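Local coordinates for protein PPR (Rhodospirillum centenum, PDB 1MZU) that forms the blue-light-sensing photoactive yellow protein domain of a photoreceptor that probably acts as a sensor histidine kinase in two-component signalling, at residues A35-G40 with R122-V127; S41-R46 with G64-T69; A72-I77 with F99-Q104; T92-F97 with Q111-N116. All coordinates share one frame; numbering follows the deposited sequence.

Contact 1: A35-G40 with R122-V127; sequences AIQVDG and RYWIFV
The indole of Trp124 takes Gln37 CB over one face, 3.9 Å from the centroid of its six-membered ring, a CH-pi contact. The Gln37 side chain crosses the indole obliquely, the amide plane turned 50° from the ring, and OE1 comes within 3.4 Å of Trp124 CZ2. The amide end reaches there with CG anti to the backbone N (chi1 -170°) and the chain beyond extended. The Phe126 ring has Ala35 CB at its edge, 3.9 Å from CD1. At the edge of the Tyr123 ring lie Asp39 C and Gly40 N. Apart from Gly40, these residues lie on two antiparallel neighbours in the central sheet of the PAS fold, strands 34-39 and 122-128. Ile36 and Ile125 form one hydrogen-bonded pair, with Ile36 N to Ile125 O at 3.0 Å. Val38 and Tyr123 form the next, with Tyr123 N to Val38 O at 2.8 Å. Ile36, Val38 and Ile125 project from the sheet face that Phe67 of helix 67-71 covers. There Val38 CG2 meets Ile125 CD1 at 4.0 Å, the side chains crossing at about a right angle. On the other face, Trp124 NE1 is hydrogen-bonded to Asp21, and the Asp39 carboxylate to His45.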
# COMPACT_ATOMS: atom_id res chain seq x y z
N ALA A 35 6.32 -1.73 -1.87
CA ALA A 35 5.42 -1.38 -2.97
C ALA A 35 4.20 -2.29 -3.09
O ALA A 35 4.33 -3.51 -3.24
CB ALA A 35 6.19 -1.35 -4.29
N ILE A 36 3.00 -1.70 -3.00
CA ILE A 36 1.73 -2.42 -3.07
C ILE A 36 0.82 -1.82 -4.15
O ILE A 36 0.62 -0.61 -4.18
CB ILE A 36 0.93 -2.34 -1.72
CG1 ILE A 36 1.79 -2.80 -0.55
CG2 ILE A 36 -0.35 -3.20 -1.80
CD1 ILE A 36 1.48 -2.15 0.78
N GLN A 37 0.26 -2.68 -5.01
CA GLN A 37 -0.68 -2.25 -6.05
C GLN A 37 -2.06 -2.72 -5.67
O GLN A 37 -2.27 -3.90 -5.41
CB GLN A 37 -0.33 -2.80 -7.43
CG GLN A 37 -1.13 -2.20 -8.57
CD GLN A 37 -0.79 -2.82 -9.92
OE1 GLN A 37 -0.15 -2.18 -10.76
NE2 GLN A 37 -1.21 -4.06 -10.13
N VAL A 38 -3.00 -1.79 -5.69
CA VAL A 38 -4.39 -2.06 -5.35
C VAL A 38 -5.31 -1.54 -6.43
O VAL A 38 -4.87 -0.79 -7.31
CB VAL A 38 -4.82 -1.38 -4.00
CG1 VAL A 38 -4.18 -2.08 -2.80
CG2 VAL A 38 -4.45 0.12 -4.01
N ASP A 39 -6.57 -1.96 -6.40
CA ASP A 39 -7.54 -1.42 -7.34
C ASP A 39 -8.37 -0.38 -6.59
O ASP A 39 -8.07 -0.10 -5.42
CB ASP A 39 -8.37 -2.48 -8.07
CG ASP A 39 -9.13 -3.41 -7.15
OD1 ASP A 39 -9.22 -4.60 -7.52
OD2 ASP A 39 -9.67 -2.99 -6.10
N GLY A 40 -9.39 0.14 -7.25
CA GLY A 40 -10.26 1.15 -6.66
C GLY A 40 -11.05 0.78 -5.43
O GLY A 40 -11.43 1.66 -4.65
N ARG A 122 -5.84 0.87 -11.39
CA ARG A 122 -4.74 0.40 -10.54
C ARG A 122 -4.02 1.57 -9.86
O ARG A 122 -3.86 2.63 -10.45
CB ARG A 122 -3.76 -0.49 -11.32
CG ARG A 122 -4.38 -1.78 -11.87
CD ARG A 122 -5.11 -2.60 -10.79
NE ARG A 122 -6.20 -3.41 -11.34
CZ ARG A 122 -6.04 -4.60 -11.93
NH1 ARG A 122 -4.83 -5.14 -12.05
NH2 ARG A 122 -7.09 -5.26 -12.38
N TYR A 123 -3.66 1.38 -8.59
CA TYR A 123 -3.00 2.42 -7.79
C TYR A 123 -1.84 1.86 -6.98
O TYR A 123 -1.86 0.70 -6.56
CB TYR A 123 -4.01 3.07 -6.82
CG TYR A 123 -5.25 3.61 -7.48
CD1 TYR A 123 -6.41 2.81 -7.61
CD2 TYR A 123 -5.26 4.90 -8.07
CE1 TYR A 123 -7.56 3.27 -8.32
CE2 TYR A 123 -6.41 5.37 -8.78
CZ TYR A 123 -7.54 4.55 -8.90
OH TYR A 123 -8.64 4.99 -9.61
N TRP A 124 -0.86 2.71 -6.71
CA TRP A 124 0.34 2.35 -5.97
C TRP A 124 0.47 3.00 -4.62
O TRP A 124 0.09 4.16 -4.42
CB TRP A 124 1.59 2.71 -6.77
CG TRP A 124 1.87 1.83 -7.92
CD1 TRP A 124 1.66 2.13 -9.23
CD2 TRP A 124 2.39 0.50 -7.88
NE1 TRP A 124 2.01 1.06 -10.02
CE2 TRP A 124 2.46 0.05 -9.22
CE3 TRP A 124 2.80 -0.35 -6.84
CZ2 TRP A 124 2.94 -1.24 -9.55
CZ3 TRP A 124 3.28 -1.64 -7.16
CH2 TRP A 124 3.34 -2.07 -8.51
N ILE A 125 1.02 2.23 -3.69
CA ILE A 125 1.27 2.67 -2.32
C ILE A 125 2.74 2.31 -2.05
O ILE A 125 3.10 1.12 -2.06
CB ILE A 125 0.34 1.94 -1.28
CG1 ILE A 125 -1.14 2.10 -1.66
CG2 ILE A 125 0.61 2.49 0.14
CD1 ILE A 125 -2.13 1.16 -0.95
N PHE A 126 3.58 3.33 -1.86
CA PHE A 126 5.00 3.14 -1.58
C PHE A 126 5.27 3.39 -0.12
O PHE A 126 4.76 4.36 0.46
CB PHE A 126 5.88 4.04 -2.46
CG PHE A 126 5.72 3.78 -3.93
CD1 PHE A 126 6.08 2.53 -4.46
CD2 PHE A 126 5.17 4.76 -4.78
CE1 PHE A 126 5.90 2.25 -5.84
CE2 PHE A 126 4.98 4.49 -6.16
CZ PHE A 126 5.35 3.23 -6.69
N VAL A 127 6.06 2.52 0.49
CA VAL A 127 6.35 2.59 1.93
C VAL A 127 7.86 2.70 2.20
O VAL A 127 8.62 1.82 1.80
CB VAL A 127 5.78 1.30 2.64
CG1 VAL A 127 6.00 1.33 4.13
CG2 VAL A 127 4.30 1.10 2.35

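Contact 2: S41-R46 with G64-T69; sequences SGVIHR and GRNFFT
The Asn66 side chain works at both ends. Its ND2 donates across the contact to Ser41 O at 2.6 Å, a short but bent bond of 135°. Its OD1 turns to its own helix and accepts from Thr69 N at 3.0 Å, with a weaker bond from Phe68 N. Thr69 N stands above the carbonyl plane of the amide, not on a lone pair. Asn66 is thus the N-cap of helix 67-71, and the bond to Ser41 helps fix the rotation of the capping amide. CG lies anti to the backbone N (chi1 -164°), which carries the amide toward the 41-46 segment. Gly42 packs close beside it. A CB there would probably clash with Asn66 OD1 and crowd the Phe68 ring, whose edge meets Gly42 CA at 4.1 Å. The Gly42 backbone angles would also jam it against the preceding carbonyl O. The contact ties the turn after the first strand of the PAS domain, and the start of strand 44-47, to the loop leading into helix 67-71. Three backbone bonds do this. Phe67 N donates to Gly42 O at 2.8 Å. Ile44 N donates to Arg65 O, almost straight at 178°. Gly64 N reaches Ile44 O at 3.0 Å. Among apolar groups, Ile44 CD1 touches the edge of the Phe67 ring, 3.9 Å from CD1, while Ile44 CG1 lies near Phe67 CB. Val43 CG1 lies against the Gly64 carbonyl, 3.5 Å from Gly64 O. Beyond the contact, the Phe67 side chain touches Phe80, and the Phe68 ring meets that of Phe84.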
# COMPACT_ATOMS: atom_id res chain seq x y z
N SER A 41 -11.32 -0.52 -5.24
CA SER A 41 -12.05 -0.97 -4.06
C SER A 41 -11.12 -1.43 -2.94
O SER A 41 -11.59 -1.83 -1.87
CB SER A 41 -13.12 -2.03 -4.42
OG SER A 41 -12.56 -3.21 -4.96
N GLY A 42 -9.81 -1.34 -3.19
CA GLY A 42 -8.81 -1.71 -2.20
C GLY A 42 -8.16 -3.08 -2.27
O GLY A 42 -7.31 -3.38 -1.43
N VAL A 43 -8.57 -3.89 -3.24
CA VAL A 43 -8.05 -5.25 -3.44
C VAL A 43 -6.60 -5.27 -3.96
O VAL A 43 -6.28 -4.58 -4.92
CB VAL A 43 -9.03 -6.08 -4.36
CG1 VAL A 43 -8.52 -7.50 -4.62
CG2 VAL A 43 -10.41 -6.15 -3.72
N ILE A 44 -5.73 -6.02 -3.28
CA ILE A 44 -4.31 -6.16 -3.61
C ILE A 44 -4.05 -7.02 -4.86
O ILE A 44 -4.53 -8.15 -4.96
CB ILE A 44 -3.50 -6.68 -2.38
CG1 ILE A 44 -3.69 -5.71 -1.22
CG2 ILE A 44 -1.99 -6.84 -2.73
CD1 ILE A 44 -3.15 -6.16 0.10
N HIS A 45 -3.29 -6.45 -5.79
CA HIS A 45 -2.92 -7.12 -7.02
C HIS A 45 -1.43 -7.45 -7.04
O HIS A 45 -1.04 -8.54 -7.48
CB HIS A 45 -3.37 -6.31 -8.25
CG HIS A 45 -4.86 -6.31 -8.45
ND1 HIS A 45 -5.51 -7.22 -9.25
CD2 HIS A 45 -5.83 -5.53 -7.92
CE1 HIS A 45 -6.81 -7.01 -9.19
NE2 HIS A 45 -7.03 -5.98 -8.39
N ARG A 46 -0.59 -6.55 -6.51
CA ARG A 46 0.86 -6.78 -6.42
C ARG A 46 1.33 -6.44 -5.02
O ARG A 46 0.88 -5.45 -4.43
CB ARG A 46 1.67 -5.96 -7.43
CG ARG A 46 1.34 -6.13 -8.92
CD ARG A 46 1.55 -7.54 -9.44
NE ARG A 46 0.96 -7.64 -10.77
CZ ARG A 46 -0.21 -8.21 -11.06
NH1 ARG A 46 -0.94 -8.77 -10.11
NH2 ARG A 46 -0.68 -8.13 -12.30
N GLY A 64 -5.30 -10.62 -3.51
CA GLY A 64 -6.69 -10.98 -3.71
C GLY A 64 -7.56 -10.46 -2.58
O GLY A 64 -8.78 -10.39 -2.71
N ARG A 65 -6.92 -10.08 -1.48
CA ARG A 65 -7.61 -9.55 -0.31
C ARG A 65 -7.57 -8.02 -0.29
O ARG A 65 -6.71 -7.41 -0.93
CB ARG A 65 -6.97 -10.09 0.97
CG ARG A 65 -7.69 -11.27 1.64
CD ARG A 65 -7.73 -12.54 0.79
NE ARG A 65 -8.15 -13.70 1.58
CZ ARG A 65 -9.42 -14.04 1.84
NH1 ARG A 65 -10.43 -13.30 1.38
NH2 ARG A 65 -9.68 -15.11 2.57
N ASN A 66 -8.51 -7.41 0.43
CA ASN A 66 -8.61 -5.96 0.55
C ASN A 66 -7.60 -5.40 1.56
O ASN A 66 -7.56 -5.83 2.72
CB ASN A 66 -10.04 -5.55 0.93
CG ASN A 66 -10.33 -4.06 0.70
OD1 ASN A 66 -9.81 -3.18 1.40
ND2 ASN A 66 -11.19 -3.78 -0.26
N PHE A 67 -6.80 -4.42 1.10
CA PHE A 67 -5.77 -3.76 1.91
C PHE A 67 -6.34 -3.02 3.12
O PHE A 67 -5.83 -3.18 4.22
CB PHE A 67 -4.94 -2.77 1.03
CG PHE A 67 -3.77 -2.12 1.75
CD1 PHE A 67 -2.64 -2.86 2.11
CD2 PHE A 67 -3.81 -0.76 2.08
CE1 PHE A 67 -1.55 -2.26 2.80
CE2 PHE A 67 -2.72 -0.13 2.78
CZ PHE A 67 -1.59 -0.89 3.14
N PHE A 68 -7.40 -2.25 2.91
CA PHE A 68 -7.99 -1.45 3.98
C PHE A 68 -8.94 -2.15 4.95
O PHE A 68 -8.88 -1.90 6.16
CB PHE A 68 -8.65 -0.19 3.41
CG PHE A 68 -7.73 0.61 2.53
CD1 PHE A 68 -6.74 1.44 3.10
CD2 PHE A 68 -7.80 0.51 1.13
CE1 PHE A 68 -5.82 2.16 2.29
CE2 PHE A 68 -6.89 1.22 0.29
CZ PHE A 68 -5.89 2.05 0.87
N THR A 69 -9.77 -3.05 4.44
CA THR A 69 -10.73 -3.76 5.29
C THR A 69 -10.24 -5.06 5.91
O THR A 69 -10.71 -5.41 6.98
CB THR A 69 -12.06 -4.07 4.54
OG1 THR A 69 -11.81 -4.96 3.46
CG2 THR A 69 -12.69 -2.78 4.02

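Contact 3: A72-I77 with F99-Q104; sequences APCTNI and FVFDFQ. With HC4 (4'-hydroxycinnamic acid), chain D.
Cys74 SG lies obliquely to the Phe101 ring, 3.9 Å from CD1 and 68° off the ring normal. It is the attachment point of the chromophore: SG is covalently bound to C1 of 4'-hydroxycinnamic acid at 1.8 Å. With chi1 at 76°, SG stands between the backbone N and the carbonyl carbon of Cys74, which brings it to Phe101 CD1. The phenol ring stands nearly perpendicular to Phe101 and turns its C5'-C6' edge to the Phe101 face, C6' 3.6 Å above the plane over the ring centre. Phe103 turns its edge to the chromophore, CE2 3.6 Å from C1', and Ala72 CB touches C3. The Thr75 side chain meets Phe101 at a slant, CG2 near CE1. Further along, Ile77 and Phe99 approach from opposite directions, and Ile77 CD1 meets the edge of the Phe99 ring at 3.6 Å from CE1. An alanine in place of Phe101 would probably remove the aromatic face on which the C5'-C6' edge of the chromophore rests and open a gap beside Cys74 SG and Thr75 CG2. Cys74 N donates to the chromophore carbonyl O1 at 2.9 Å, while Tyr47 and Glu51 hydrogen-bond to the chromophore as well. The thioester is therefore gripped at its carbonyl as well as at sulfur, which probably holds the carbonyl in its dark-state orientation; in photoactive yellow proteins this hydrogen bond is given up when the chromophore isomerises.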
# COMPACT_ATOMS: atom_id res chain seq x y z
N ALA A 72 -4.73 -4.53 6.22
CA ALA A 72 -4.20 -3.44 7.02
C ALA A 72 -5.25 -2.50 7.61
O ALA A 72 -5.30 -1.33 7.23
CB ALA A 72 -3.20 -2.65 6.17
N PRO A 73 -6.06 -2.99 8.59
CA PRO A 73 -7.11 -2.18 9.22
C PRO A 73 -6.71 -0.87 9.90
O PRO A 73 -7.52 0.05 9.95
CB PRO A 73 -7.75 -3.17 10.20
CG PRO A 73 -6.63 -4.06 10.55
CD PRO A 73 -6.02 -4.33 9.21
N CYS A 74 -5.46 -0.77 10.36
CA CYS A 74 -4.94 0.45 11.01
C CYS A 74 -4.88 1.65 10.07
O CYS A 74 -4.72 2.79 10.50
CB CYS A 74 -3.62 0.19 11.74
SG CYS A 74 -2.14 0.02 10.67
N THR A 75 -4.98 1.38 8.77
CA THR A 75 -4.97 2.41 7.74
C THR A 75 -6.38 2.94 7.45
O THR A 75 -6.53 3.91 6.71
CB THR A 75 -4.38 1.88 6.40
OG1 THR A 75 -5.28 0.93 5.81
CG2 THR A 75 -3.01 1.24 6.62
N ASN A 76 -7.40 2.32 8.04
CA ASN A 76 -8.80 2.70 7.81
C ASN A 76 -9.31 3.97 8.53
O ASN A 76 -10.44 4.02 9.03
CB ASN A 76 -9.73 1.49 8.05
CG ASN A 76 -10.86 1.39 7.04
OD1 ASN A 76 -11.95 0.93 7.36
ND2 ASN A 76 -10.60 1.81 5.81
N ILE A 77 -8.46 4.99 8.54
CA ILE A 77 -8.74 6.30 9.14
C ILE A 77 -8.74 7.35 8.00
O ILE A 77 -8.34 7.02 6.87
CB ILE A 77 -7.67 6.65 10.24
CG1 ILE A 77 -6.23 6.52 9.71
CG2 ILE A 77 -7.90 5.81 11.50
CD1 ILE A 77 -5.20 7.17 10.62
N PHE A 99 3.43 8.27 8.63
CA PHE A 99 2.52 7.32 9.27
C PHE A 99 3.29 6.35 10.15
O PHE A 99 4.50 6.21 10.03
CB PHE A 99 1.76 6.54 8.18
CG PHE A 99 0.39 6.08 8.61
CD1 PHE A 99 -0.65 7.01 8.73
CD2 PHE A 99 0.15 4.73 8.94
CE1 PHE A 99 -1.92 6.61 9.18
CE2 PHE A 99 -1.11 4.31 9.40
CZ PHE A 99 -2.16 5.25 9.52
N VAL A 100 2.55 5.67 11.02
CA VAL A 100 3.12 4.68 11.93
C VAL A 100 2.26 3.41 11.90
O VAL A 100 1.03 3.48 12.06
CB VAL A 100 3.32 5.28 13.39
CG1 VAL A 100 1.98 5.63 14.06
CG2 VAL A 100 4.13 4.34 14.26
N PHE A 101 2.89 2.29 11.56
CA PHE A 101 2.23 0.99 11.49
C PHE A 101 2.25 0.28 12.85
O PHE A 101 3.32 -0.00 13.40
CB PHE A 101 2.88 0.12 10.41
CG PHE A 101 2.43 0.45 9.01
CD1 PHE A 101 1.15 1.00 8.78
CD2 PHE A 101 3.28 0.22 7.91
CE1 PHE A 101 0.71 1.32 7.47
CE2 PHE A 101 2.85 0.54 6.58
CZ PHE A 101 1.56 1.09 6.37
N ASP A 102 1.05 0.02 13.38
CA ASP A 102 0.85 -0.63 14.68
C ASP A 102 0.80 -2.16 14.60
O ASP A 102 -0.28 -2.77 14.62
CB ASP A 102 -0.41 -0.09 15.35
CG ASP A 102 -0.43 -0.32 16.85
OD1 ASP A 102 0.56 0.04 17.53
OD2 ASP A 102 -1.44 -0.87 17.35
N PHE A 103 1.99 -2.76 14.53
CA PHE A 103 2.14 -4.21 14.46
C PHE A 103 2.06 -4.84 15.84
O PHE A 103 1.92 -4.13 16.83
CB PHE A 103 3.47 -4.56 13.78
CG PHE A 103 3.54 -4.18 12.32
CD1 PHE A 103 4.79 -3.97 11.69
CD2 PHE A 103 2.37 -4.06 11.55
CE1 PHE A 103 4.86 -3.63 10.30
CE2 PHE A 103 2.42 -3.73 10.18
CZ PHE A 103 3.66 -3.51 9.54
N GLN A 104 2.16 -6.17 15.90
CA GLN A 104 2.09 -6.92 17.15
C GLN A 104 3.26 -6.63 18.10
O GLN A 104 3.06 -6.48 19.30
CB GLN A 104 2.03 -8.42 16.85
CG GLN A 104 0.88 -8.83 15.96
CD GLN A 104 0.60 -10.30 15.98
OE1 GLN A 104 1.22 -11.08 15.25
NE2 GLN A 104 -0.36 -10.71 16.81
C1 HC4 D . -2.17 -1.66 10.13
O1 HC4 D . -3.10 -2.48 10.42
C2 HC4 D . -1.08 -1.96 9.23
C3 HC4 D . -0.88 -3.17 8.73
C1' HC4 D . -0.03 -3.48 7.62
C2' HC4 D . 0.08 -4.88 7.18
C3' HC4 D . 0.84 -5.20 6.03
C4' HC4 D . 1.45 -4.15 5.28
C5' HC4 D . 1.34 -2.80 5.71
C6' HC4 D . 0.59 -2.50 6.84
O4' HC4 D . 2.16 -4.41 4.20

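Contact 4: T92-F97 with Q111-N116; sequences TLDARF and QIRMQN
This contact belongs to the beta hairpin of strands 94-102 and 107-116, at one edge of the PAS sheet. Phe97 and Ile112 lie side by side and point the same way. Ile112 CB sits over one face of the Phe97 ring, 4.1 Å from its centroid, a CH-pi contact. Met114 SD approaches the edge of that ring. Phe97 CG takes the position between the backbone N and the carbonyl carbon (chi1 56°), which folds the ring back over Ile112. The strands are antiparallel, and hydrogen-bonded pairs form at Ala95 with Met114 and at Phe97 with Ile112; Met114 N to Ala95 O is 2.8 Å. At the strand end, Asn116 OD1 accepts from Leu93 N at 2.8 Å, and its ND2 is hydrogen-bonded to Gly91 O. The apolar side faces helix 78-89, where Phe80 meets Phe97 edge-to-face. The other face is charged. Arg113 NH2 forms a salt bridge with Asp94 OD2 at 3.2 Å, but the oxygen lies well out of the guanidinium plane. The modelled approach of Arg96 NH1 to Arg113 NH1 is very short for two donors and doubtful. A leucine in place of Arg113 is likely to leave Asp94 without this charge partner.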
# COMPACT_ATOMS: atom_id res chain seq x y z
N THR A 92 -7.44 11.50 -9.68
CA THR A 92 -6.01 11.69 -9.44
C THR A 92 -5.64 11.43 -7.98
O THR A 92 -6.04 12.17 -7.08
CB THR A 92 -5.56 13.13 -9.82
OG1 THR A 92 -5.97 13.42 -11.16
CG2 THR A 92 -4.03 13.29 -9.75
N LEU A 93 -4.87 10.37 -7.76
CA LEU A 93 -4.38 10.02 -6.43
C LEU A 93 -2.93 10.52 -6.36
O LEU A 93 -2.10 10.16 -7.19
CB LEU A 93 -4.45 8.50 -6.17
CG LEU A 93 -3.87 7.97 -4.85
CD1 LEU A 93 -4.59 8.57 -3.65
CD2 LEU A 93 -3.93 6.46 -4.81
N ASP A 94 -2.66 11.39 -5.39
CA ASP A 94 -1.34 11.95 -5.19
C ASP A 94 -1.22 12.45 -3.76
O ASP A 94 -1.68 13.55 -3.44
CB ASP A 94 -1.05 13.08 -6.18
CG ASP A 94 0.42 13.26 -6.40
OD1 ASP A 94 1.06 13.98 -5.60
OD2 ASP A 94 0.95 12.63 -7.34
N ALA A 95 -0.57 11.64 -2.93
CA ALA A 95 -0.42 11.97 -1.52
C ALA A 95 0.92 11.53 -0.98
O ALA A 95 1.47 10.51 -1.42
CB ALA A 95 -1.55 11.33 -0.71
N ARG A 96 1.42 12.30 -0.02
CA ARG A 96 2.69 12.05 0.66
C ARG A 96 2.44 12.46 2.10
O ARG A 96 2.01 13.60 2.36
CB ARG A 96 3.80 12.89 0.02
CG ARG A 96 5.22 12.65 0.57
CD ARG A 96 6.31 13.31 -0.29
NE ARG A 96 6.09 14.75 -0.50
CZ ARG A 96 6.01 15.34 -1.69
NH1 ARG A 96 6.12 14.62 -2.81
NH2 ARG A 96 5.75 16.64 -1.78
N PHE A 97 2.65 11.52 3.03
CA PHE A 97 2.44 11.78 4.47
C PHE A 97 3.18 10.80 5.36
O PHE A 97 3.50 9.69 4.93
CB PHE A 97 0.93 11.77 4.82
CG PHE A 97 0.21 10.48 4.44
CD1 PHE A 97 -0.24 10.28 3.12
CD2 PHE A 97 -0.04 9.48 5.40
CE1 PHE A 97 -0.94 9.10 2.75
CE2 PHE A 97 -0.73 8.30 5.05
CZ PHE A 97 -1.18 8.11 3.72
N GLN A 111 7.07 6.63 5.90
CA GLN A 111 6.66 7.77 5.07
C GLN A 111 5.91 7.06 3.93
O GLN A 111 6.40 6.06 3.40
CB GLN A 111 7.86 8.53 4.48
CG GLN A 111 9.13 8.65 5.35
CD GLN A 111 9.05 9.70 6.45
OE1 GLN A 111 8.97 9.36 7.64
NE2 GLN A 111 9.10 10.97 6.06
N ILE A 112 4.72 7.54 3.61
CA ILE A 112 3.88 6.91 2.57
C ILE A 112 3.77 7.83 1.37
O ILE A 112 3.64 9.04 1.52
CB ILE A 112 2.44 6.61 3.13
CG1 ILE A 112 2.49 5.70 4.37
CG2 ILE A 112 1.51 6.03 2.05
CD1 ILE A 112 3.05 4.30 4.15
N ARG A 113 3.81 7.24 0.18
CA ARG A 113 3.66 7.95 -1.09
C ARG A 113 2.61 7.16 -1.88
O ARG A 113 2.82 5.99 -2.19
CB ARG A 113 4.99 8.01 -1.86
CG ARG A 113 4.93 8.61 -3.29
CD ARG A 113 4.56 10.10 -3.31
NE ARG A 113 4.25 10.54 -4.68
CZ ARG A 113 4.19 11.82 -5.07
NH1 ARG A 113 4.40 12.81 -4.22
NH2 ARG A 113 3.93 12.09 -6.34
N MET A 114 1.49 7.81 -2.17
CA MET A 114 0.37 7.21 -2.91
C MET A 114 0.22 7.88 -4.27
O MET A 114 0.27 9.10 -4.35
CB MET A 114 -0.94 7.38 -2.16
CG MET A 114 -1.10 6.57 -0.90
SD MET A 114 -2.79 6.62 -0.30
CE MET A 114 -3.16 4.98 -0.42
N GLN A 115 0.01 7.08 -5.32
CA GLN A 115 -0.17 7.58 -6.69
C GLN A 115 -0.81 6.58 -7.66
O GLN A 115 -0.90 5.40 -7.35
CB GLN A 115 1.15 8.13 -7.29
CG GLN A 115 2.34 7.17 -7.28
CD GLN A 115 3.57 7.79 -7.92
OE1 GLN A 115 4.40 8.40 -7.24
NE2 GLN A 115 3.69 7.65 -9.23
N ASN A 116 -1.23 7.09 -8.83
CA ASN A 116 -1.85 6.30 -9.91
C ASN A 116 -0.84 5.43 -10.66
O ASN A 116 0.36 5.69 -10.63
CB ASN A 116 -2.49 7.22 -10.96
CG ASN A 116 -3.78 7.84 -10.48
OD1 ASN A 116 -3.85 8.40 -9.40
ND2 ASN A 116 -4.80 7.80 -11.32

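All four contacts build one PAS domain round a five-stranded antiparallel sheet, in the order 44-47, 34-39, 122-128, 107-116, 94-102. Contact 1 joins strands near the middle and closes a long loop of chain that holds the other three. Its centre lies about 9 Å from those of contacts 2 and 4, which adjoin it across neighbouring strands. Contact 3 lies about 15 to 16 Å from the centre of each of the others and shares strand 94-102 with contact 4. Contact 2 closes before contact 3 opens, and helix 67-71 leads from one to the other. The attachment loop packs on edge strand 94-102 and adjoins contact 2 through helix 67-71, consistent with a route for light-driven changes.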